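MmeI (Methylophilus methylotrophus, PDB 5HR4) acts as a Type IIL restriction-modification enzyme that binds DNA and probably transfers a methyl group from S-adenosyl-L-methionine to adenine N6. Local coordinates at residues T216-D221 against A274-L279. Residues are numbered along the deposited sequence; the frame is centred on the assembly and turned at random.
Sequences TKTLED and AMREAL
Arg276 reaches out from helix 273-283 and sets one face of its guanidinium group against the backbone of the 218-220 loop, a worked example of one long side chain joining a helix to a neighbouring loop. With CG anti to the backbone N (chi1 -176°) and the chain extended from CG to NE, the arginine spans most of the gap between the two backbones, whose closest CA atoms, those of Glu220 and Arg276, lie 7.7 Å apart. Its flat end is covered on that face by the loop: Leu219 O stands 3.1 Å from Arg276 NE, over the guanidinium plane but near its border, at an angle too poor for a hydrogen bond. Glu220 CA rests over the same face, 3.4 Å from Arg276 NH1. With Thr218 OG1 beside the backbone N (chi1 -76°), CG2 is left anti to that N and turned to the arginine. This methyl meets the guanidinium obliquely, CG2 lying 3.2 Å from Arg276 NE and also close to CD, and the two side chains run antiparallel alongside one another. Glu220 adds mainly its CA and CB, because its extended chain carries the carboxylate away; Glu220 OE2 ends 6.3 Å from Arg276 NH1, so any attraction between the charges probably acts at a distance. A firmer hold on the guanidinium comes from Ile214 O in helix 209-217, which accepts a hydrogen bond from Arg276 NH2. Shortening Arg276 to an alanine removes the guanidinium, which would probably leave Ile214 O without this donor and a gap beside Leu219 O and the Thr218 methyl. Thr218 also packs on Leu225 of helix 225-235. The contact thus belongs to the packing of an all-helical region that includes the helicase spacer, where an arginine from helix 273-283, which also carries the calcium ligand Cys283, packs against the loop following helix 209-217.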
loop_
_atom_site.group_PDB
_atom_site.type_symbol
_atom_site.label_atom_id
_atom_site.label_comp_id
_atom_site.label_asym_id
_atom_site.label_seq_id
_atom_site.Cartn_x
_atom_site.Cartn_y
_atom_site.Cartn_z
ATOM N N THR A 216 43.652 12.725 7.380
ATOM C CA THR A 216 44.931 13.270 7.814
ATOM C C THR A 216 45.113 13.276 9.327
ATOM O O THR A 216 46.235 13.094 9.815
ATOM C CB THR A 216 45.108 14.697 7.272
ATOM O OG1 THR A 216 44.120 15.557 7.847
ATOM C CG2 THR A 216 44.957 14.724 5.751
ATOM N N LYS A 217 44.042 13.465 10.090
ATOM C CA LYS A 217 44.148 13.564 11.534
ATOM C C LYS A 217 43.652 12.312 12.250
ATOM O O LYS A 217 43.558 12.316 13.478
ATOM C CB LYS A 217 43.387 14.799 12.026
ATOM C CG LYS A 217 43.980 16.118 11.537
ATOM C CD LYS A 217 44.127 17.156 12.658
ATOM C CE LYS A 217 45.412 16.957 13.457
ATOM N NZ LYS A 217 45.776 18.166 14.245
ATOM N N THR A 218 43.366 11.239 11.520
ATOM C CA THR A 218 42.768 10.035 12.084
ATOM C C THR A 218 43.572 8.807 11.686
ATOM O O THR A 218 43.981 8.669 10.531
ATOM C CB THR A 218 41.309 9.884 11.625
ATOM O OG1 THR A 218 40.496 10.811 12.352
ATOM C CG2 THR A 218 40.804 8.496 11.877
ATOM N N LEU A 219 43.779 7.912 12.657
ATOM C CA LEU A 219 44.633 6.748 12.474
ATOM C C LEU A 219 43.995 5.737 11.524
ATOM O O LEU A 219 42.769 5.592 11.457
ATOM C CB LEU A 219 44.912 6.080 13.816
ATOM C CG LEU A 219 45.960 6.635 14.783
ATOM C CD1 LEU A 219 46.192 5.610 15.877
ATOM C CD2 LEU A 219 47.263 6.990 14.058
ATOM N N GLU A 220 44.852 5.013 10.797
ATOM C CA GLU A 220 44.363 4.090 9.776
ATOM C C GLU A 220 43.598 2.915 10.378
ATOM O O GLU A 220 42.690 2.379 9.730
ATOM C CB GLU A 220 45.528 3.584 8.931
ATOM C CG GLU A 220 45.148 2.500 7.941
ATOM C CD GLU A 220 46.357 1.740 7.444
ATOM O OE1 GLU A 220 47.483 2.129 7.823
ATOM O OE2 GLU A 220 46.185 0.762 6.681
ATOM N N ASP A 221 43.939 2.499 11.604
ATOM C CA ASP A 221 43.246 1.387 12.247
ATOM C C ASP A 221 41.891 1.779 12.823
ATOM O O ASP A 221 41.196 0.918 13.365
ATOM C CB ASP A 221 44.121 0.787 13.346
ATOM C CG ASP A 221 44.526 1.807 14.409
ATOM O OD1 ASP A 221 44.451 3.031 14.161
ATOM O OD2 ASP A 221 44.935 1.378 15.510
ATOM N N ALA A 274 37.799 -1.263 9.026
ATOM C CA ALA A 274 36.801 -1.404 7.969
ATOM C C ALA A 274 35.684 -0.377 8.104
ATOM O O ALA A 274 35.140 0.080 7.090
ATOM C CB ALA A 274 36.214 -2.816 7.973
ATOM N N MET A 275 35.296 -0.036 9.343
ATOM C CA MET A 275 34.280 0.998 9.532
ATOM C C MET A 275 34.824 2.364 9.156
ATOM O O MET A 275 34.070 3.227 8.692
ATOM C CB MET A 275 33.768 1.032 10.975
ATOM C CG MET A 275 33.019 -0.200 11.451
ATOM S SD MET A 275 33.090 -0.358 13.276
ATOM C CE MET A 275 31.616 0.539 13.751
ATOM N N ARG A 276 36.123 2.582 9.348
ATOM C CA ARG A 276 36.698 3.839 8.888
ATOM C C ARG A 276 36.706 3.899 7.370
ATOM O O ARG A 276 36.388 4.939 6.781
ATOM C CB ARG A 276 38.109 4.015 9.434
ATOM C CG ARG A 276 38.710 5.348 9.060
ATOM C CD ARG A 276 39.956 5.598 9.850
ATOM N NE ARG A 276 40.771 6.670 9.298
ATOM C CZ ARG A 276 41.685 6.495 8.353
ATOM N NH1 ARG A 276 41.893 5.283 7.839
ATOM N NH2 ARG A 276 42.386 7.536 7.925
ATOM N N GLU A 277 37.051 2.786 6.718
ATOM C CA GLU A 277 37.099 2.795 5.263
ATOM C C GLU A 277 35.710 2.952 4.680
ATOM O O GLU A 277 35.521 3.737 3.747
ATOM C CB GLU A 277 37.785 1.537 4.749
ATOM C CG GLU A 277 39.279 1.581 5.010
ATOM C CD GLU A 277 40.000 0.343 4.541
ATOM O OE1 GLU A 277 39.333 -0.634 4.123
ATOM O OE2 GLU A 277 41.249 0.361 4.588
ATOM N N ALA A 278 34.719 2.268 5.260
ATOM C CA ALA A 278 33.334 2.450 4.826
ATOM C C ALA A 278 32.911 3.916 4.886
ATOM O O ALA A 278 32.233 4.411 3.976
ATOM C CB ALA A 278 32.399 1.587 5.673
ATOM N N LEU A 279 33.318 4.633 5.941
ATOM C CA LEU A 279 32.962 6.044 6.062
ATOM C C LEU A 279 33.769 6.916 5.104
ATOM O O LEU A 279 33.239 7.887 4.554
ATOM C CB LEU A 279 33.149 6.519 7.508
ATOM C CG LEU A 279 32.792 7.989 7.810
ATOM C CD1 LEU A 279 31.344 8.310 7.479
ATOM C CD2 LEU A 279 33.093 8.320 9.277
#